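PDB 6K6R: thiosulfate sulfurtransferase RDL2, mitochondrial from Saccharomyces cerevisiae, which catalyses the transfer of sulfane sulfur from thiosulfate to cyanide, giving thiocyanate and sulfite. Local coordinates for residues Y33-V38 with G128-S133; K49-V54 with Y63-T68; N70-S75 with K89-A94. All blocks are in the same frame, centred on the assembly; numbering follows the deposited sequence.

How the contacts relate
All three contacts belong to one rhodanese domain, built round a parallel sheet with strand order 31-32, 127-129, 101-104, 49-53, 69-70. Contact 1 joins segments far apart in sequence near one edge; contacts 2 and 3 lie inside the loop it closes and follow each other in series. The centres of contacts 1 and 2 are about 11 Å apart and touch where Val38 meets Met65 and Leu51. Contact 3, its centre about 12 Å from that of contact 2 and about 21 Å from that of contact 1, sits at the other edge; Asp53 ties it to contact 2. Between the edges, strand 101-104 leads to Cys106, here the persulfide S-mercaptocysteine and predicted to be catalytic.

Contact 1 of 3, residues Y33-V38 with G128-S133; sequences YTFDQV and GIYPGS
Tyr33 and Ile129 are joined by the one hydrogen bond that crosses between 33-38 and 128-133: Tyr33 N donates its N-H to Ile129 O at 2.8 Å, nearly straight at 164°. A second polar cluster lies within the first segment. Thr34, at the N-cap of helix 35-43, offers both its N and its OG1 to Gln37 OE1, and the two donors come from opposite faces of the Gln37 amide.

The ring contacts centre on Tyr130. Its CG stands anti to the backbone N (chi1 169°), which carries the ring across to the start of the helix. Tyr33 O lies in the ring plane at its edge, 3.4 Å from Tyr130 CD1, and also meets Pro131 CD. Gly132 N sits over the middle of one face, while Tyr130 OH reaches the edge of the Phe35 ring, 3.8 Å from Phe35 CD1. The Tyr33 ring in turn runs beside Gly128, where a side-chain carbon would collide with Tyr33 CE1.

Apolar packing comes from Val38, whose CG2 makes an off-centre CH-pi contact with Tyr130 and lies 3.7 Å from Tyr130 CG. Trp137 of helix 134-139 packs against Phe35, Val38 and Tyr130, while Tyr33 OH bonds to Glu101 of strand 101-104, so this joint fastens helix 35-43 to the sheet and to helix 134-139.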
ATOM      1  N   TYR A  33      -8.203  -7.517   4.183  1.00 34.57           N
ATOM      2  CA  TYR A  33      -7.160  -8.351   4.761  1.00 28.25           C
ATOM      3  C   TYR A  33      -7.109  -8.162   6.272  1.00 33.94           C
ATOM      4  O   TYR A  33      -7.430  -7.091   6.792  1.00 35.06           O
ATOM      5  CB  TYR A  33      -5.792  -8.024   4.153  1.00 24.91           C
ATOM      6  CG  TYR A  33      -5.588  -8.571   2.758  1.00 36.91           C
ATOM      7  CD1 TYR A  33      -6.198  -7.977   1.662  1.00 26.13           C
ATOM      8  CD2 TYR A  33      -4.784  -9.683   2.539  1.00 31.34           C
ATOM      9  CE1 TYR A  33      -6.015  -8.474   0.385  1.00 30.70           C
ATOM     10  CE2 TYR A  33      -4.594 -10.187   1.265  1.00 20.52           C
ATOM     11  CZ  TYR A  33      -5.212  -9.580   0.193  1.00 33.74           C
ATOM     12  OH  TYR A  33      -5.025 -10.078  -1.075  1.00 43.91           O
ATOM     13  N   THR A  34      -6.694  -9.214   6.972  1.00 29.41           N
ATOM     14  CA  THR A  34      -6.584  -9.192   8.420  1.00 26.76           C
ATOM     15  C   THR A  34      -5.117  -9.083   8.830  1.00 25.14           C
ATOM     16  O   THR A  34      -4.210  -9.066   7.995  1.00 30.79           O
ATOM     17  CB  THR A  34      -7.231 -10.437   9.028  1.00 21.90           C
ATOM     18  OG1 THR A  34      -6.578 -11.609   8.525  1.00 30.40           O
ATOM     19  CG2 THR A  34      -8.708 -10.495   8.672  1.00 21.35           C
ATOM     20  N   PHE A  35      -4.887  -9.008  10.142  1.00 22.84           N
ATOM     21  CA  PHE A  35      -3.523  -8.915  10.657  1.00 22.88           C
ATOM     22  C   PHE A  35      -2.694 -10.121  10.235  1.00 33.02           C
ATOM     23  O   PHE A  35      -1.555  -9.976   9.776  1.00 32.15           O
ATOM     24  CB  PHE A  35      -3.551  -8.781  12.181  1.00 34.04           C
ATOM     25  CG  PHE A  35      -2.188  -8.764  12.818  1.00 32.07           C
ATOM     26  CD1 PHE A  35      -1.506  -7.572  12.997  1.00 36.56           C
ATOM     27  CD2 PHE A  35      -1.594  -9.940  13.252  1.00 36.09           C
ATOM     28  CE1 PHE A  35      -0.254  -7.553  13.585  1.00 36.11           C
ATOM     29  CE2 PHE A  35      -0.342  -9.927  13.839  1.00 41.51           C
ATOM     30  CZ  PHE A  35       0.328  -8.733  14.007  1.00 41.20           C
ATOM     31  N   ASP A  36      -3.255 -11.325  10.380  1.00 39.61           N
ATOM     32  CA  ASP A  36      -2.509 -12.536  10.054  1.00 34.05           C
ATOM     33  C   ASP A  36      -2.199 -12.618   8.564  1.00 29.71           C
ATOM     34  O   ASP A  36      -1.103 -13.037   8.176  1.00 33.84           O
ATOM     35  CB  ASP A  36      -3.288 -13.769  10.509  1.00 41.98           C
ATOM     36  CG  ASP A  36      -3.096 -14.070  11.982  1.00 47.38           C
ATOM     37  OD1 ASP A  36      -2.044 -13.688  12.535  1.00 44.24           O
ATOM     38  OD2 ASP A  36      -4.000 -14.683  12.586  1.00 62.58           O
ATOM     39  N   GLN A  37      -3.152 -12.225   7.714  1.00 30.39           N
ATOM     40  CA  GLN A  37      -2.904 -12.239   6.276  1.00 30.09           C
ATOM     41  C   GLN A  37      -1.817 -11.248   5.887  1.00 31.13           C
ATOM     42  O   GLN A  37      -1.049 -11.504   4.951  1.00 30.87           O
ATOM     43  CB  GLN A  37      -4.196 -11.937   5.517  1.00 26.15           C
ATOM     44  CG  GLN A  37      -5.289 -12.968   5.720  1.00 26.05           C
ATOM     45  CD  GLN A  37      -6.613 -12.529   5.130  1.00 32.22           C
ATOM     46  OE1 GLN A  37      -7.258 -11.612   5.637  1.00 38.80           O
ATOM     47  NE2 GLN A  37      -7.025 -13.184   4.051  1.00 45.40           N
ATOM     48  N   VAL A  38      -1.736 -10.116   6.586  1.00 32.20           N
ATOM     49  CA  VAL A  38      -0.667  -9.158   6.332  1.00 29.81           C
ATOM     50  C   VAL A  38       0.642  -9.643   6.944  1.00 27.47           C
ATOM     51  O   VAL A  38       1.716  -9.472   6.356  1.00 30.20           O
ATOM     52  CB  VAL A  38      -1.068  -7.769   6.859  1.00 32.51           C
ATOM     53  CG1 VAL A  38       0.062  -6.780   6.668  1.00 26.78           C
ATOM     54  CG2 VAL A  38      -2.321  -7.278   6.152  1.00 30.65           C
ATOM     55  N   GLY A 128      -6.589  -4.416  -2.599  1.00 19.08           N
ATOM     56  CA  GLY A 128      -6.986  -4.886  -1.289  1.00 19.72           C
ATOM     57  C   GLY A 128      -6.796  -3.788  -0.260  1.00 22.59           C
ATOM     58  O   GLY A 128      -6.216  -2.739  -0.547  1.00 26.60           O
ATOM     59  N   ILE A 129      -7.297  -4.044   0.947  1.00 19.46           N
ATOM     60  CA  ILE A 129      -7.221  -3.075   2.037  1.00 23.64           C
ATOM     61  C   ILE A 129      -7.001  -3.814   3.350  1.00 33.33           C
ATOM     62  O   ILE A 129      -7.696  -4.791   3.646  1.00 32.99           O
ATOM     63  CB  ILE A 129      -8.491  -2.203   2.128  1.00 27.95           C
ATOM     64  CG1 ILE A 129      -9.745  -3.078   2.190  1.00 39.97           C
ATOM     65  CG2 ILE A 129      -8.564  -1.228   0.959  1.00 24.78           C
ATOM     66  CD1 ILE A 129     -10.936  -2.393   2.827  1.00 32.63           C
ATOM     67  N   TYR A 130      -6.030  -3.345   4.135  1.00 30.12           N
ATOM     68  CA  TYR A 130      -5.881  -3.779   5.514  1.00 23.30           C
ATOM     69  C   TYR A 130      -6.461  -2.696   6.410  1.00 32.88           C
ATOM     70  O   TYR A 130      -5.844  -1.629   6.551  1.00 30.71           O
ATOM     71  CB  TYR A 130      -4.415  -4.034   5.860  1.00 22.57           C
ATOM     72  CG  TYR A 130      -4.167  -4.240   7.339  1.00 32.58           C
ATOM     73  CD1 TYR A 130      -4.906  -5.167   8.065  1.00 32.39           C
ATOM     74  CD2 TYR A 130      -3.199  -3.505   8.011  1.00 33.22           C
ATOM     75  CE1 TYR A 130      -4.687  -5.358   9.416  1.00 27.41           C
ATOM     76  CE2 TYR A 130      -2.971  -3.690   9.364  1.00 28.20           C
ATOM     77  CZ  TYR A 130      -3.718  -4.617  10.060  1.00 31.15           C
ATOM     78  OH  TYR A 130      -3.498  -4.805  11.406  1.00 32.40           O
ATOM     79  N   PRO A 131      -7.628  -2.908   7.023  1.00 34.58           N
ATOM     80  CA  PRO A 131      -8.274  -1.819   7.777  1.00 36.90           C
ATOM     81  C   PRO A 131      -7.481  -1.341   8.980  1.00 36.42           C
ATOM     82  O   PRO A 131      -7.727  -0.226   9.458  1.00 36.68           O
ATOM     83  CB  PRO A 131      -9.614  -2.436   8.208  1.00 33.92           C
ATOM     84  CG  PRO A 131      -9.828  -3.591   7.283  1.00 32.50           C
ATOM     85  CD  PRO A 131      -8.463  -4.117   6.972  1.00 28.37           C
ATOM     86  N   GLY A 132      -6.546  -2.138   9.489  1.00 32.64           N
ATOM     87  CA  GLY A 132      -5.811  -1.736  10.675  1.00 30.47           C
ATOM     88  C   GLY A 132      -4.817  -0.627  10.374  1.00 36.38           C
ATOM     89  O   GLY A 132      -4.185  -0.596   9.316  1.00 23.57           O
ATOM     90  N   SER A 133      -4.689   0.297  11.319  1.00 34.43           N
ATOM     91  CA  SER A 133      -3.687   1.343  11.212  1.00 26.23           C
ATOM     92  C   SER A 133      -2.320   0.804  11.619  1.00 26.92           C
ATOM     93  O   SER A 133      -2.199  -0.271  12.215  1.00 26.46           O
ATOM     94  CB  SER A 133      -4.060   2.544  12.082  1.00 26.92           C
ATOM     95  OG  SER A 133      -3.947   2.232  13.460  1.00 25.67           O
TER

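Contact 2 of 3, residues K49-V54 with Y63-T68; sequences KLLVDV and YKMPTT
The Leu51 carbonyl is the flat group that meets Thr68 directly, with no aromatic ring taking part: Thr68 CA approaches Leu51 O at 3.3 Å in a CA-H...O contact, and the Thr68 methyl CG2 lies 3.7 Å from the same oxygen. The Asp53 carboxylate stands farther off and is linked to Thr68 through water: one molecule donates to Asp53 OD2 and to Thr68 OG1 and accepts from Met65 N, so three groups of the two segments share it. Arg55 forms a salt bridge to Asp53 OD2, giving this oxygen a charged partner besides the water. A second water accepts from Leu51 N and donates to Thr67 O, bridging the backbones where no direct hydrogen bond is made.

This is the return leg of a beta-alpha-beta crossover of the rhodanese fold: strand 49-53 runs to helix 57-60, and the loop 63-68 leads back to strand 69-70, which pairs in parallel beside it through Leu51 and Ile69. A type II turn from Met65 to Thr68, closed by Thr68 N to Met65 O at 3.2 Å and with Thr67 at positive phi, swings the chain into that strand.

Apolar contact is carried by Leu51. Met65 leaves its backbone with CG anti to N (chi1 -162°) and bends at chi3, so that its methyl CE reaches over the leucine, 3.6 Å from Leu51 CD1; the two chains cross at about a right angle. Thr68 CG2 touches Leu51 CB at 3.7 Å. With an alanine in place of Leu51, the Met65 methyl would probably face a gap on the strand side, though its contacts with the neighbouring helices would remain. Val38 and Val42 of helix 35-43 and Trp137 of helix 134-139 also pack against Met65.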
ATOM      1  N   LYS A  49       1.357  -9.658  -5.193  1.00 34.56           N
ATOM      2  CA  LYS A  49       0.750  -8.650  -4.338  1.00 30.47           C
ATOM      3  C   LYS A  49       1.799  -7.654  -3.864  1.00 38.48           C
ATOM      4  O   LYS A  49       2.997  -7.948  -3.825  1.00 35.81           O
ATOM      5  CB  LYS A  49       0.055  -9.298  -3.130  1.00 30.58           C
ATOM      6  CG  LYS A  49      -0.631 -10.616  -3.457  1.00 32.19           C
ATOM      7  CD  LYS A  49      -1.458 -11.129  -2.292  1.00 32.56           C
ATOM      8  CE  LYS A  49      -2.211 -12.394  -2.676  1.00 33.82           C
ATOM      9  NZ  LYS A  49      -3.193 -12.802  -1.634  1.00 36.58           N
ATOM     10  N   LEU A  50       1.326  -6.463  -3.501  1.00 30.57           N
ATOM     11  CA  LEU A  50       2.178  -5.394  -3.000  1.00 24.63           C
ATOM     12  C   LEU A  50       1.453  -4.670  -1.877  1.00 23.62           C
ATOM     13  O   LEU A  50       0.311  -4.236  -2.053  1.00 26.12           O
ATOM     14  CB  LEU A  50       2.543  -4.400  -4.110  1.00 19.92           C
ATOM     15  CG  LEU A  50       3.609  -4.826  -5.120  1.00 29.25           C
ATOM     16  CD1 LEU A  50       3.407  -4.094  -6.435  1.00 24.89           C
ATOM     17  CD2 LEU A  50       5.002  -4.568  -4.571  1.00 24.83           C
ATOM     18  N   LEU A  51       2.114  -4.541  -0.730  1.00 16.48           N
ATOM     19  CA  LEU A  51       1.571  -3.795   0.398  1.00 21.64           C
ATOM     20  C   LEU A  51       1.976  -2.332   0.258  1.00 24.14           C
ATOM     21  O   LEU A  51       3.168  -2.008   0.276  1.00 24.50           O
ATOM     22  CB  LEU A  51       2.067  -4.380   1.719  1.00 24.77           C
ATOM     23  CG  LEU A  51       1.602  -5.810   2.004  1.00 24.47           C
ATOM     24  CD1 LEU A  51       2.631  -6.562   2.834  1.00 24.95           C
ATOM     25  CD2 LEU A  51       0.249  -5.806   2.696  1.00 17.01           C
ATOM     26  N   VAL A  52       0.987  -1.453   0.117  1.00 18.42           N
ATOM     27  CA  VAL A  52       1.213  -0.042  -0.179  1.00 20.37           C
ATOM     28  C   VAL A  52       0.959   0.770   1.083  1.00 15.91           C
ATOM     29  O   VAL A  52      -0.154   0.762   1.625  1.00 20.14           O
ATOM     30  CB  VAL A  52       0.321   0.444  -1.330  1.00 22.82           C
ATOM     31  CG1 VAL A  52       0.471   1.947  -1.517  1.00 30.90           C
ATOM     32  CG2 VAL A  52       0.664  -0.294  -2.615  1.00 14.24           C
ATOM     33  N   ASP A  53       1.990   1.473   1.547  1.00 29.28           N
ATOM     34  CA  ASP A  53       1.869   2.404   2.662  1.00 25.22           C
ATOM     35  C   ASP A  53       1.578   3.792   2.101  1.00 18.07           C
ATOM     36  O   ASP A  53       2.367   4.324   1.312  1.00 25.79           O
ATOM     37  CB  ASP A  53       3.147   2.412   3.501  1.00 25.38           C
ATOM     38  CG  ASP A  53       2.983   3.139   4.828  1.00 32.64           C
ATOM     39  OD1 ASP A  53       2.069   3.981   4.957  1.00 34.25           O
ATOM     40  OD2 ASP A  53       3.778   2.864   5.751  1.00 38.41           O
ATOM     41  N   VAL A  54       0.449   4.375   2.506  1.00 20.36           N
ATOM     42  CA  VAL A  54       0.014   5.659   1.971  1.00 27.14           C
ATOM     43  C   VAL A  54       0.292   6.812   2.921  1.00 29.68           C
ATOM     44  O   VAL A  54      -0.093   7.952   2.626  1.00 23.16           O
ATOM     45  CB  VAL A  54      -1.480   5.620   1.596  1.00 17.82           C
ATOM     46  CG1 VAL A  54      -1.742   4.480   0.629  1.00 20.63           C
ATOM     47  CG2 VAL A  54      -2.337   5.476   2.843  1.00 20.62           C
ATOM     48  N   TYR A  63       8.195   4.209  11.755  1.00 29.70           N
ATOM     49  CA  TYR A  63       8.171   2.767  11.548  1.00 27.24           C
ATOM     50  C   TYR A  63       7.729   2.481  10.124  1.00 32.77           C
ATOM     51  O   TYR A  63       6.667   2.945   9.697  1.00 30.73           O
ATOM     52  CB  TYR A  63       7.235   2.060  12.534  1.00 23.92           C
ATOM     53  CG  TYR A  63       6.984   0.610  12.170  1.00 39.58           C
ATOM     54  CD1 TYR A  63       7.936  -0.366  12.436  1.00 25.77           C
ATOM     55  CD2 TYR A  63       5.804   0.220  11.546  1.00 36.42           C
ATOM     56  CE1 TYR A  63       7.718  -1.690  12.100  1.00 34.19           C
ATOM     57  CE2 TYR A  63       5.579  -1.102  11.204  1.00 39.89           C
ATOM     58  CZ  TYR A  63       6.539  -2.052  11.484  1.00 40.71           C
ATOM     59  OH  TYR A  63       6.319  -3.369  11.148  1.00 33.07           O
ATOM     60  N   LYS A  64       8.536   1.711   9.400  1.00 26.91           N
ATOM     61  CA  LYS A  64       8.189   1.218   8.075  1.00 29.03           C
ATOM     62  C   LYS A  64       7.896  -0.272   8.179  1.00 38.83           C
ATOM     63  O   LYS A  64       8.742  -1.041   8.650  1.00 37.87           O
ATOM     64  CB  LYS A  64       9.314   1.468   7.073  1.00 23.75           C
ATOM     65  CG  LYS A  64       8.993   0.988   5.663  1.00 26.46           C
ATOM     66  CD  LYS A  64      10.117   1.303   4.689  1.00 22.38           C
ATOM     67  CE  LYS A  64      10.764   0.031   4.161  1.00 30.86           C
ATOM     68  NZ  LYS A  64       9.964  -0.593   3.068  1.00 38.58           N
ATOM     69  N   MET A  65       6.707  -0.672   7.757  1.00 29.01           N
ATOM     70  CA  MET A  65       6.391  -2.091   7.682  1.00 29.16           C
ATOM     71  C   MET A  65       7.258  -2.723   6.602  1.00 28.81           C
ATOM     72  O   MET A  65       7.226  -2.267   5.452  1.00 30.02           O
ATOM     73  CB  MET A  65       4.911  -2.296   7.379  1.00 30.65           C
ATOM     74  CG  MET A  65       4.406  -3.693   7.694  1.00 37.35           C
ATOM     75  SD  MET A  65       2.627  -3.853   7.455  1.00 26.33           S
ATOM     76  CE  MET A  65       2.575  -4.442   5.771  1.00 20.11           C
ATOM     77  N   PRO A  66       8.059  -3.740   6.920  1.00 32.03           N
ATOM     78  CA  PRO A  66       8.965  -4.307   5.913  1.00 27.99           C
ATOM     79  C   PRO A  66       8.207  -4.826   4.699  1.00 25.70           C
ATOM     80  O   PRO A  66       7.055  -5.252   4.793  1.00 27.51           O
ATOM     81  CB  PRO A  66       9.673  -5.443   6.664  1.00 31.47           C
ATOM     82  CG  PRO A  66       8.867  -5.669   7.911  1.00 34.32           C
ATOM     83  CD  PRO A  66       8.237  -4.360   8.243  1.00 32.75           C
ATOM     84  N   THR A  67       8.879  -4.767   3.547  1.00 23.64           N
ATOM     85  CA  THR A  67       8.407  -5.155   2.218  1.00 24.90           C
ATOM     86  C   THR A  67       7.359  -4.206   1.646  1.00 28.19           C
ATOM     87  O   THR A  67       6.839  -4.471   0.557  1.00 27.29           O
ATOM     88  CB  THR A  67       7.843  -6.584   2.171  1.00 32.94           C
ATOM     89  OG1 THR A  67       6.598  -6.637   2.881  1.00 37.79           O
ATOM     90  CG2 THR A  67       8.825  -7.573   2.786  1.00 37.30           C
ATOM     91  N   THR A  68       7.037  -3.109   2.326  1.00 20.77           N
ATOM     92  CA  THR A  68       6.062  -2.171   1.794  1.00 29.78           C
ATOM     93  C   THR A  68       6.724  -1.172   0.851  1.00 29.16           C
ATOM     94  O   THR A  68       7.932  -0.923   0.908  1.00 33.90           O
ATOM     95  CB  THR A  68       5.360  -1.406   2.917  1.00 24.67           C
ATOM     96  OG1 THR A  68       6.336  -0.852   3.809  1.00 22.86           O
ATOM     97  CG2 THR A  68       4.438  -2.320   3.686  1.00 26.48           C
TER
HETATM   98  O   HOH W   1       4.874  -5.501  -0.632  1.00 27.89           O
HETATM   99  O   HOH W   2       5.337   0.952   5.768  1.00 31.77           O

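Contact 3 of 3, residues N70-S75 with K89-A94; sequences NIPVNS and KVFQFA
Asn70 O is approached by two phenylalanines: Phe93 brings its edge, with CE2 at 3.8 Å, and Phe91 meets the oxygen obliquely through CD1 at 4.0 Å. At these distances they are van der Waals contacts, and no hydrogen bond crosses between the segments. The place is the edge of the rhodanese sheet, where the chain leaving strand 69-70 is covered by the C-terminal end of helix 84-91 and the residues after it. At the other end of Asn70, ND2 binds the backbone oxygens of Asp53 and Arg55, which fixes the amide against the end of strand 49-53.

The two rings reach the loop by different routes. Phe91, the last helical residue, has CG anti to its carbonyl carbon (chi1 -62°) and points out from the helix; Val90 CG1 stands 3.8 Å above the plane over the middle of one face, and Phe91 CE1 meets Pro72 CD at 3.9 Å, the two side chains running antiparallel as they pass. Gln92 takes positive phi, ending the helix and turning the chain so that Phe93 also points at the loop. With its CG between the backbone N and carbonyl carbon (chi1 57°), the Phe93 ring lies with Phe91 CB 3.7 Å above its plane, toward the rim. Ala79 touches both Ile71 and Phe91 nearby. Near the plane of the Phe93 ring, Ile71 CG1 abuts its edge, 3.9 Å from Phe93 CZ.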
ATOM      1  N   ASN A  70       6.107   2.929  -0.356  1.00 34.20           N
ATOM      2  CA  ASN A  70       5.495   4.144   0.171  1.00 26.16           C
ATOM      3  C   ASN A  70       4.995   4.989  -0.993  1.00 22.41           C
ATOM      4  O   ASN A  70       5.790   5.488  -1.796  1.00 26.20           O
ATOM      5  CB  ASN A  70       6.487   4.925   1.031  1.00 19.47           C
ATOM      6  CG  ASN A  70       5.876   6.179   1.634  1.00 28.73           C
ATOM      7  OD1 ASN A  70       6.576   7.154   1.902  1.00 39.20           O
ATOM      8  ND2 ASN A  70       4.565   6.155   1.856  1.00 25.50           N
ATOM      9  N   ILE A  71       3.678   5.137  -1.088  1.00 31.85           N
ATOM     10  CA  ILE A  71       3.055   6.033  -2.058  1.00 33.80           C
ATOM     11  C   ILE A  71       2.140   6.975  -1.284  1.00 27.66           C
ATOM     12  O   ILE A  71       0.977   6.635  -1.025  1.00 28.85           O
ATOM     13  CB  ILE A  71       2.293   5.254  -3.140  1.00 26.09           C
ATOM     14  CG1 ILE A  71       3.232   4.288  -3.865  1.00 27.58           C
ATOM     15  CG2 ILE A  71       1.654   6.207  -4.136  1.00 19.88           C
ATOM     16  CD1 ILE A  71       2.606   3.612  -5.068  1.00 36.05           C
ATOM     17  N   PRO A  72       2.619   8.156  -0.890  1.00 33.22           N
ATOM     18  CA  PRO A  72       1.812   9.030  -0.027  1.00 30.32           C
ATOM     19  C   PRO A  72       0.635   9.623  -0.789  1.00 27.56           C
ATOM     20  O   PRO A  72       0.804  10.237  -1.844  1.00 27.31           O
ATOM     21  CB  PRO A  72       2.806  10.107   0.419  1.00 21.73           C
ATOM     22  CG  PRO A  72       3.840  10.139  -0.655  1.00 23.20           C
ATOM     23  CD  PRO A  72       3.918   8.755  -1.241  1.00 24.80           C
ATOM     24  N   VAL A  73      -0.565   9.433  -0.240  1.00 30.46           N
ATOM     25  CA  VAL A  73      -1.777   9.862  -0.930  1.00 27.67           C
ATOM     26  C   VAL A  73      -1.983  11.367  -0.789  1.00 26.10           C
ATOM     27  O   VAL A  73      -2.413  12.035  -1.736  1.00 24.33           O
ATOM     28  CB  VAL A  73      -2.988   9.059  -0.415  1.00 21.99           C
ATOM     29  CG1 VAL A  73      -3.063   9.105   1.105  1.00 18.57           C
ATOM     30  CG2 VAL A  73      -4.279   9.567  -1.040  1.00 18.35           C
ATOM     31  N   ASN A  74      -1.672  11.928   0.382  1.00 23.93           N
ATOM     32  CA  ASN A  74      -1.820  13.367   0.575  1.00 33.75           C
ATOM     33  C   ASN A  74      -0.847  14.143  -0.304  1.00 30.69           C
ATOM     34  O   ASN A  74      -1.230  15.117  -0.963  1.00 37.41           O
ATOM     35  CB  ASN A  74      -1.613  13.729   2.047  1.00 30.82           C
ATOM     36  CG  ASN A  74      -2.820  13.408   2.903  1.00 37.95           C
ATOM     37  OD1 ASN A  74      -3.925  13.214   2.396  1.00 44.74           O
ATOM     38  ND2 ASN A  74      -2.615  13.351   4.214  1.00 33.56           N
ATOM     39  N   SER A  75       0.420  13.726  -0.329  1.00 38.75           N
ATOM     40  CA  SER A  75       1.423  14.447  -1.106  1.00 30.46           C
ATOM     41  C   SER A  75       1.223  14.238  -2.603  1.00 36.70           C
ATOM     42  O   SER A  75       1.170  15.203  -3.372  1.00 32.92           O
ATOM     43  CB  SER A  75       2.828  14.015  -0.684  1.00 26.22           C
ATOM     44  OG  SER A  75       3.151  14.517   0.600  1.00 35.16           O
ATOM     45  N   LYS A  89      11.717   7.865 -11.109  1.00 43.29           N
ATOM     46  CA  LYS A  89      12.581   8.964 -10.694  1.00 43.90           C
ATOM     47  C   LYS A  89      12.051   9.639  -9.435  1.00 51.04           C
ATOM     48  O   LYS A  89      12.831  10.072  -8.580  1.00 60.08           O
ATOM     49  CB  LYS A  89      12.724   9.976 -11.830  1.00 40.00           C
ATOM     50  CG  LYS A  89      13.665   9.542 -12.952  1.00 71.58           C
ATOM     51  CD  LYS A  89      14.876   8.778 -12.424  1.00 73.56           C
ATOM     52  CE  LYS A  89      14.876   7.329 -12.894  1.00 63.66           C
ATOM     53  NZ  LYS A  89      15.996   6.556 -12.289  1.00 71.49           N
ATOM     54  N   VAL A  90      10.728   9.729  -9.300  1.00 46.06           N
ATOM     55  CA  VAL A  90      10.143  10.421  -8.157  1.00 41.20           C
ATOM     56  C   VAL A  90      10.201   9.551  -6.905  1.00 46.43           C
ATOM     57  O   VAL A  90      10.468  10.048  -5.806  1.00 37.86           O
ATOM     58  CB  VAL A  90       8.703  10.856  -8.486  1.00 38.54           C
ATOM     59  CG1 VAL A  90       7.977  11.313  -7.231  1.00 35.90           C
ATOM     60  CG2 VAL A  90       8.711  11.969  -9.524  1.00 29.57           C
ATOM     61  N   PHE A  91       9.969   8.243  -7.046  1.00 47.44           N
ATOM     62  CA  PHE A  91       9.855   7.356  -5.896  1.00 47.85           C
ATOM     63  C   PHE A  91      11.020   6.392  -5.724  1.00 50.14           C
ATOM     64  O   PHE A  91      11.156   5.809  -4.644  1.00 52.11           O
ATOM     65  CB  PHE A  91       8.554   6.546  -5.979  1.00 43.42           C
ATOM     66  CG  PHE A  91       7.314   7.391  -5.950  1.00 35.65           C
ATOM     67  CD1 PHE A  91       6.873   7.951  -4.764  1.00 32.16           C
ATOM     68  CD2 PHE A  91       6.597   7.632  -7.110  1.00 28.35           C
ATOM     69  CE1 PHE A  91       5.735   8.733  -4.733  1.00 30.01           C
ATOM     70  CE2 PHE A  91       5.459   8.412  -7.085  1.00 32.85           C
ATOM     71  CZ  PHE A  91       5.030   8.965  -5.894  1.00 22.92           C
ATOM     72  N   GLN A  92      11.847   6.205  -6.753  1.00 54.54           N
ATOM     73  CA  GLN A  92      13.010   5.312  -6.700  1.00 62.38           C
ATOM     74  C   GLN A  92      12.602   3.856  -6.477  1.00 65.38           C
ATOM     75  O   GLN A  92      13.276   3.103  -5.771  1.00 64.88           O
ATOM     76  CB  GLN A  92      14.023   5.769  -5.648  1.00 60.46           C
ATOM     77  CG  GLN A  92      15.016   6.786  -6.183  1.00 57.08           C
ATOM     78  CD  GLN A  92      15.629   6.357  -7.505  1.00 78.04           C
ATOM     79  OE1 GLN A  92      15.530   7.066  -8.507  1.00 72.06           O
ATOM     80  NE2 GLN A  92      16.270   5.195  -7.512  1.00 71.13           N
ATOM     81  N   PHE A  93      11.484   3.463  -7.081  1.00 54.63           N
ATOM     82  CA  PHE A  93      11.179   2.059  -7.313  1.00 39.38           C
ATOM     83  C   PHE A  93      10.279   1.975  -8.538  1.00 42.23           C
ATOM     84  O   PHE A  93       9.762   2.984  -9.024  1.00 50.45           O
ATOM     85  CB  PHE A  93      10.546   1.380  -6.086  1.00 41.10           C
ATOM     86  CG  PHE A  93       9.281   2.030  -5.593  1.00 45.78           C
ATOM     87  CD1 PHE A  93       8.063   1.769  -6.201  1.00 36.83           C
ATOM     88  CD2 PHE A  93       9.307   2.872  -4.494  1.00 47.21           C
ATOM     89  CE1 PHE A  93       6.900   2.356  -5.738  1.00 38.74           C
ATOM     90  CE2 PHE A  93       8.147   3.461  -4.026  1.00 33.54           C
ATOM     91  CZ  PHE A  93       6.942   3.203  -4.649  1.00 38.13           C
ATOM     92  N   ALA A  94      10.106   0.758  -9.041  1.00 41.56           N
ATOM     93  CA  ALA A  94       9.375   0.566 -10.286  1.00 39.35           C
ATOM     94  C   ALA A  94       7.889   0.842 -10.093  1.00 35.09           C
ATOM     95  O   ALA A  94       7.301   0.485  -9.067  1.00 39.66           O
ATOM     96  CB  ALA A  94       9.580  -0.854 -10.809  1.00 39.41           C
TER